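Local coordinates for uncharacterized protein YGR203W (Saccharomyces cerevisiae, PDB 3FS5) that acts as a protein phosphatase of the Cdc25 type, built on a single rhodanese-like domain, at residues A[68-73]-A[107-112]; A[74-77]-A[83-86]. All coordinates share one frame; numbering follows the deposited sequence.

Interaction 1 (A[68-73]-A[107-112]); sequences ELKHRL and SLDTAE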
ATOM      1  N   GLU A  68      -9.970  10.997  -5.594  1.00 28.02           N
ATOM      2  CA  GLU A  68     -10.618   9.734  -5.943  1.00 27.51           C
ATOM      3  C   GLU A  68     -10.134   8.606  -5.033  1.00 24.35           C
ATOM      4  O   GLU A  68     -10.932   7.799  -4.560  1.00 22.57           O
ATOM      5  CB  GLU A  68     -10.332   9.356  -7.402  1.00 30.61           C
ATOM      6  CG  GLU A  68     -10.599   7.883  -7.703  1.00 35.63           C
ATOM      7  CD  GLU A  68     -10.225   7.481  -9.119  1.00 40.33           C
ATOM      8  OE1 GLU A  68     -10.028   6.268  -9.354  1.00 40.77           O
ATOM      9  OE2 GLU A  68     -10.140   8.366  -9.997  1.00 41.91           O
ATOM     10  N   LEU A  69      -8.826   8.546  -4.805  1.00 23.41           N
ATOM     11  CA  LEU A  69      -8.254   7.518  -3.942  1.00 21.71           C
ATOM     12  C   LEU A  69      -8.790   7.673  -2.522  1.00 19.78           C
ATOM     13  O   LEU A  69      -9.238   6.707  -1.918  1.00 18.59           O
ATOM     14  CB  LEU A  69      -6.723   7.607  -3.932  1.00 21.30           C
ATOM     15  CG  LEU A  69      -6.018   6.669  -2.943  1.00 22.21           C
ATOM     16  CD1 LEU A  69      -6.398   5.218  -3.239  1.00 18.50           C
ATOM     17  CD2 LEU A  69      -4.514   6.871  -3.030  1.00 21.44           C
ATOM     18  N   LYS A  70      -8.742   8.896  -2.000  1.00 21.93           N
ATOM     19  CA  LYS A  70      -9.236   9.179  -0.655  1.00 23.00           C
ATOM     20  C   LYS A  70     -10.686   8.719  -0.505  1.00 22.61           C
ATOM     21  O   LYS A  70     -11.038   8.040   0.458  1.00 21.63           O
ATOM     22  CB  LYS A  70      -9.145  10.681  -0.366  1.00 23.51           C
ATOM     23  CG  LYS A  70      -9.817  11.110   0.934  1.00 26.37           C
ATOM     24  CD  LYS A  70      -9.772  12.623   1.101  1.00 28.46           C
ATOM     25  CE  LYS A  70     -10.574  13.080   2.306  1.00 28.85           C
ATOM     26  NZ  LYS A  70     -10.550  14.561   2.443  1.00 30.39           N
ATOM     27  N   HIS A  71     -11.523   9.105  -1.462  1.00 23.27           N
ATOM     28  CA  HIS A  71     -12.930   8.734  -1.439  1.00 23.08           C
ATOM     29  C   HIS A  71     -13.103   7.217  -1.410  1.00 22.96           C
ATOM     30  O   HIS A  71     -13.876   6.693  -0.607  1.00 20.68           O
ATOM     31  CB  HIS A  71     -13.651   9.305  -2.663  1.00 26.75           C
ATOM     32  CG  HIS A  71     -15.099   8.926  -2.738  1.00 31.92           C
ATOM     33  ND1 HIS A  71     -16.058   9.479  -1.917  1.00 34.00           N
ATOM     34  CD2 HIS A  71     -15.743   8.017  -3.509  1.00 34.28           C
ATOM     35  CE1 HIS A  71     -17.229   8.926  -2.175  1.00 33.61           C
ATOM     36  NE2 HIS A  71     -17.067   8.036  -3.137  1.00 35.66           N
ATOM     37  N   ARG A  72     -12.386   6.510  -2.282  1.00 21.44           N
ATOM     38  CA  ARG A  72     -12.496   5.057  -2.331  1.00 23.53           C
ATOM     39  C   ARG A  72     -12.095   4.424  -1.013  1.00 23.31           C
ATOM     40  O   ARG A  72     -12.766   3.513  -0.527  1.00 24.10           O
ATOM     41  CB  ARG A  72     -11.619   4.469  -3.439  1.00 26.24           C
ATOM     42  CG  ARG A  72     -12.184   4.599  -4.833  1.00 32.60           C
ATOM     43  CD  ARG A  72     -11.378   3.760  -5.814  1.00 34.33           C
ATOM     44  NE  ARG A  72     -11.585   2.327  -5.615  1.00 34.84           N
ATOM     45  CZ  ARG A  72     -10.952   1.382  -6.303  1.00 35.68           C
ATOM     46  NH1 ARG A  72     -11.202   0.102  -6.063  1.00 36.69           N
ATOM     47  NH2 ARG A  72     -10.059   1.712  -7.227  1.00 36.06           N
ATOM     48  N   LEU A  73     -10.990   4.898  -0.446  1.00 21.79           N
ATOM     49  CA  LEU A  73     -10.502   4.368   0.817  1.00 19.86           C
ATOM     50  C   LEU A  73     -11.514   4.568   1.942  1.00 19.34           C
ATOM     51  O   LEU A  73     -11.849   3.621   2.653  1.00 18.22           O
ATOM     52  CB  LEU A  73      -9.168   5.029   1.192  1.00 16.14           C
ATOM     53  CG  LEU A  73      -7.967   4.625   0.323  1.00 16.47           C
ATOM     54  CD1 LEU A  73      -6.734   5.405   0.749  1.00 13.23           C
ATOM     55  CD2 LEU A  73      -7.719   3.120   0.450  1.00 13.97           C
ATOM     56  N   SER A 107      -4.354  15.297   3.010  1.00 24.76           N
ATOM     57  CA  SER A 107      -5.649  15.542   2.384  1.00 25.63           C
ATOM     58  C   SER A 107      -6.817  15.164   3.288  1.00 25.24           C
ATOM     59  O   SER A 107      -7.973  15.382   2.929  1.00 23.97           O
ATOM     60  CB  SER A 107      -5.768  14.778   1.057  1.00 27.09           C
ATOM     61  OG  SER A 107      -6.016  13.398   1.272  1.00 32.02           O
ATOM     62  N   LEU A 108      -6.516  14.610   4.461  1.00 25.84           N
ATOM     63  CA  LEU A 108      -7.548  14.196   5.413  1.00 27.44           C
ATOM     64  C   LEU A 108      -7.960  15.313   6.369  1.00 29.32           C
ATOM     65  O   LEU A 108      -7.123  16.098   6.807  1.00 29.14           O
ATOM     66  CB  LEU A 108      -7.056  13.009   6.248  1.00 26.50           C
ATOM     67  CG  LEU A 108      -6.711  11.690   5.555  1.00 25.44           C
ATOM     68  CD1 LEU A 108      -6.242  10.677   6.593  1.00 25.80           C
ATOM     69  CD2 LEU A 108      -7.921  11.166   4.814  1.00 25.61           C
ATOM     70  N   ASP A 109      -9.251  15.376   6.689  1.00 32.96           N
ATOM     71  CA  ASP A 109      -9.765  16.370   7.630  1.00 36.03           C
ATOM     72  C   ASP A 109      -9.467  15.858   9.030  1.00 36.47           C
ATOM     73  O   ASP A 109      -9.178  14.677   9.213  1.00 34.15           O
ATOM     74  CB  ASP A 109     -11.281  16.534   7.494  1.00 40.58           C
ATOM     75  CG  ASP A 109     -11.686  17.175   6.194  1.00 45.86           C
ATOM     76  OD1 ASP A 109     -11.234  18.310   5.932  1.00 49.02           O
ATOM     77  OD2 ASP A 109     -12.459  16.546   5.438  1.00 48.71           O
ATOM     78  N   THR A 110      -9.554  16.739  10.020  1.00 36.27           N
ATOM     79  CA  THR A 110      -9.292  16.341  11.395  1.00 38.52           C
ATOM     80  C   THR A 110     -10.245  15.220  11.816  1.00 38.89           C
ATOM     81  O   THR A 110      -9.906  14.386  12.657  1.00 40.27           O
ATOM     82  CB  THR A 110      -9.450  17.538  12.363  1.00 38.98           C
ATOM     83  OG1 THR A 110     -10.787  18.049  12.284  1.00 41.62           O
ATOM     84  CG2 THR A 110      -8.474  18.647  11.998  1.00 38.97           C
ATOM     85  N   ALA A 111     -11.432  15.196  11.217  1.00 38.84           N
ATOM     86  CA  ALA A 111     -12.428  14.178  11.533  1.00 38.90           C
ATOM     87  C   ALA A 111     -12.114  12.844  10.859  1.00 38.54           C
ATOM     88  O   ALA A 111     -12.512  11.783  11.342  1.00 40.04           O
ATOM     89  CB  ALA A 111     -13.814  14.660  11.114  1.00 40.14           C
ATOM     90  N   GLU A 112     -11.392  12.902   9.746  1.00 35.01           N
ATOM     91  CA  GLU A 112     -11.034  11.701   9.004  1.00 33.01           C
ATOM     92  C   GLU A 112      -9.692  11.120   9.457  1.00 32.12           C
ATOM     93  O   GLU A 112      -9.335  10.001   9.088  1.00 31.50           O
ATOM     94  CB  GLU A 112     -10.992  12.025   7.506  1.00 30.70           C
ATOM     95  CG  GLU A 112     -12.249  12.732   7.017  1.00 31.18           C
ATOM     96  CD  GLU A 112     -12.137  13.249   5.595  1.00 31.00           C
ATOM     97  OE1 GLU A 112     -11.133  13.925   5.283  1.00 29.50           O
ATOM     98  OE2 GLU A 112     -13.060  12.993   4.794  1.00 27.96           O
TER
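Lys70 is extended at all four side-chain torsions (chi1 172°), a fully stretched chain that carries its ammonium group straight from helix 63-78 to Ser107 and Glu112 in the loop 107-112. Glu112 answers with CG set beside its own backbone N (chi1 -51°), which lets its carboxylate meet the lysine end with the two side chains crossing at about a right angle. Lys70 NZ donates to Ser107 O (2.7 Å), approaching from 22° out of the carbonyl plane. Lys70 NZ also forms a salt bridge with Glu112 OE1 at 3.0 Å, on that oxygen's syn lone pair. The anti lone pair of Glu112 OE1 accepts the backbone N-H of Asp109 at 2.8 Å in a nearly straight bond, so two donors grip one carboxylate oxygen and fix how the group is turned. Asp109 OD2 is 4.1 Å from Lys70 NZ, beyond a salt bridge, and only 2.9 Å from Glu112 OE1 with no hydrogen bond between them; the lysine probably offsets the repulsion of the two carboxylates. The aliphatic part of the lysine is used as well: Lys70 CE rests 4.1 Å from Leu108 CD2, and CD passes Ser107 OG, which is hydrogen-bonded to the carbonyl of Leu104. With an alanine here the ammonium is gone, and the carboxylates of Asp109 and Glu112 would probably repel each other and shift, leaving the Ser107 carbonyl without its donor. The contact lies at the surface, where the loop leaves helix 96-106 on its way to strand 116-121; Lys70 also touches Leu104 of that helix, and Leu73, one turn farther along helix 63-78, packs on the same leucine.

Interaction 2 (A[74-77]-A[83-86]); sequences LEKQ and ALNV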
ATOM      1  N   LEU A  74     -12.006   5.795   2.095  1.00 19.99           N
ATOM      2  CA  LEU A  74     -12.963   6.098   3.157  1.00 22.78           C
ATOM      3  C   LEU A  74     -14.280   5.358   2.979  1.00 23.05           C
ATOM      4  O   LEU A  74     -14.943   5.012   3.957  1.00 22.19           O
ATOM      5  CB  LEU A  74     -13.207   7.609   3.236  1.00 22.31           C
ATOM      6  CG  LEU A  74     -12.008   8.413   3.751  1.00 24.26           C
ATOM      7  CD1 LEU A  74     -12.305   9.906   3.708  1.00 22.90           C
ATOM      8  CD2 LEU A  74     -11.688   7.971   5.180  1.00 26.31           C
ATOM      9  N   GLU A  75     -14.650   5.108   1.730  1.00 24.13           N
ATOM     10  CA  GLU A  75     -15.885   4.396   1.440  1.00 26.39           C
ATOM     11  C   GLU A  75     -15.745   2.951   1.921  1.00 25.25           C
ATOM     12  O   GLU A  75     -16.685   2.371   2.470  1.00 23.74           O
ATOM     13  CB  GLU A  75     -16.167   4.449  -0.061  1.00 31.49           C
ATOM     14  CG  GLU A  75     -17.533   3.936  -0.455  1.00 42.18           C
ATOM     15  CD  GLU A  75     -17.960   4.444  -1.818  1.00 47.31           C
ATOM     16  OE1 GLU A  75     -18.127   5.676  -1.963  1.00 50.08           O
ATOM     17  OE2 GLU A  75     -18.122   3.617  -2.742  1.00 50.47           O
ATOM     18  N   LYS A  76     -14.561   2.380   1.727  1.00 22.79           N
ATOM     19  CA  LYS A  76     -14.286   1.013   2.163  1.00 22.27           C
ATOM     20  C   LYS A  76     -14.228   0.959   3.693  1.00 20.54           C
ATOM     21  O   LYS A  76     -14.691  -0.001   4.315  1.00 21.49           O
ATOM     22  CB  LYS A  76     -12.947   0.538   1.578  1.00 25.05           C
ATOM     23  CG  LYS A  76     -12.539  -0.890   1.944  1.00 28.22           C
ATOM     24  CD  LYS A  76     -11.247  -1.279   1.215  1.00 31.54           C
ATOM     25  CE  LYS A  76     -10.932  -2.775   1.305  1.00 32.66           C
ATOM     26  NZ  LYS A  76     -10.520  -3.208   2.664  1.00 36.09           N
ATOM     27  N   GLN A  77     -13.660   1.999   4.296  1.00 19.67           N
ATOM     28  CA  GLN A  77     -13.532   2.058   5.749  1.00 19.91           C
ATOM     29  C   GLN A  77     -14.898   2.125   6.429  1.00 22.04           C
ATOM     30  O   GLN A  77     -15.134   1.460   7.440  1.00 21.38           O
ATOM     31  CB  GLN A  77     -12.674   3.268   6.148  1.00 19.09           C
ATOM     32  CG  GLN A  77     -12.330   3.344   7.635  1.00 16.01           C
ATOM     33  CD  GLN A  77     -13.417   4.006   8.472  1.00 21.23           C
ATOM     34  OE1 GLN A  77     -13.454   3.849   9.694  1.00 22.14           O
ATOM     35  NE2 GLN A  77     -14.295   4.759   7.820  1.00 16.22           N
ATOM     36  N   ALA A  83     -10.652   1.261  12.104  1.00 21.94           N
ATOM     37  CA  ALA A  83      -9.907   2.061  11.141  1.00 21.13           C
ATOM     38  C   ALA A  83      -9.360   1.202  10.009  1.00 20.31           C
ATOM     39  O   ALA A  83      -9.063   0.022  10.197  1.00 19.84           O
ATOM     40  CB  ALA A  83      -8.767   2.780  11.845  1.00 19.96           C
ATOM     41  N   LEU A  84      -9.234   1.796   8.830  1.00 18.30           N
ATOM     42  CA  LEU A  84      -8.705   1.075   7.680  1.00 17.72           C
ATOM     43  C   LEU A  84      -7.193   1.273   7.640  1.00 17.28           C
ATOM     44  O   LEU A  84      -6.693   2.396   7.757  1.00 15.09           O
ATOM     45  CB  LEU A  84      -9.327   1.600   6.378  1.00 17.40           C
ATOM     46  CG  LEU A  84      -8.768   1.044   5.060  1.00 17.93           C
ATOM     47  CD1 LEU A  84      -9.199  -0.416   4.868  1.00 17.29           C
ATOM     48  CD2 LEU A  84      -9.261   1.900   3.892  1.00 14.48           C
ATOM     49  N   ASN A  85      -6.465   0.176   7.495  1.00 14.61           N
ATOM     50  CA  ASN A  85      -5.019   0.249   7.427  1.00 16.11           C
ATOM     51  C   ASN A  85      -4.589   0.315   5.966  1.00 15.14           C
ATOM     52  O   ASN A  85      -4.690  -0.666   5.233  1.00 16.08           O
ATOM     53  CB  ASN A  85      -4.411  -0.962   8.123  1.00 14.09           C
ATOM     54  CG  ASN A  85      -4.740  -0.991   9.597  1.00 17.23           C
ATOM     55  OD1 ASN A  85      -5.866  -1.311   9.992  1.00 19.73           O
ATOM     56  ND2 ASN A  85      -3.767  -0.634  10.423  1.00 15.11           N
ATOM     57  N   VAL A  86      -4.120   1.489   5.556  1.00 15.62           N
ATOM     58  CA  VAL A  86      -3.691   1.718   4.179  1.00 13.66           C
ATOM     59  C   VAL A  86      -2.190   1.488   4.035  1.00 14.67           C
ATOM     60  O   VAL A  86      -1.394   2.097   4.746  1.00 15.41           O
ATOM     61  CB  VAL A  86      -4.027   3.155   3.745  1.00 15.42           C
ATOM     62  CG1 VAL A  86      -3.736   3.329   2.258  1.00 15.87           C
ATOM     63  CG2 VAL A  86      -5.492   3.461   4.059  1.00 15.35           C
TER
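This is a buried helix-to-strand contact, made mainly by aliphatic carbons and without a hydrogen bond between the segments, where the last turn of helix 63-78 meets the start of strand 84-88. Leu84 is the central residue. Leu84 CB sits 3.7 Å from both CB and CG of Gln77, and the two side chains slide past each other in opposite directions. Gln77 CG also lies 3.7 Å from the backbone N of Leu84, so the glutamine contributes its methylene groups. Farther out along the side chain, Lys76 crosses Leu84 at about a right angle: a bend at its last torsion (chi4 -70°) brings Lys76 NZ to 3.8 Å from Leu84 CD1, while the ammonium itself is hydrogen-bonded to the carbonyl of Phe33. A charged end is thereby satisfied by strand 33-37 although its flank lies against a leucine methyl. Leu84 also packs on Leu73, and its backbone is hydrogen-bonded to Arg115 and Arg117, at the start of the neighbouring parallel strand 116-121. Helix 63-78 running into strand 84-88 of a parallel sheet through a short connection, with the helix packed on the sheet, is the alpha/beta architecture of the rhodanese fold shared with Cdc25 catalytic domains.

In the fold
Both contacts draw on helix 63-78, and their centres lie about 9 Å apart, yet they show how chemistry follows position. Interaction 1 is at the surface and depends on charge and hydrogen bonds, tying the helix to the loop that precedes strand 116-121. Interaction 2, between the helix end and strand 84-88, is buried and rests mainly on aliphatic packing, without a hydrogen bond between its segments. They meet directly: Leu73 O lies 3.3 Å from Leu84 CD2, Leu73 CD1 is 3.9 Å from Val86 CG1, and Glu112 OE2 is 3.4 Å from Leu74 CD1. The helix sends a lysine ammonium to the loop but offers the strand mainly Gln77 methylenes and a lysine end bonded elsewhere.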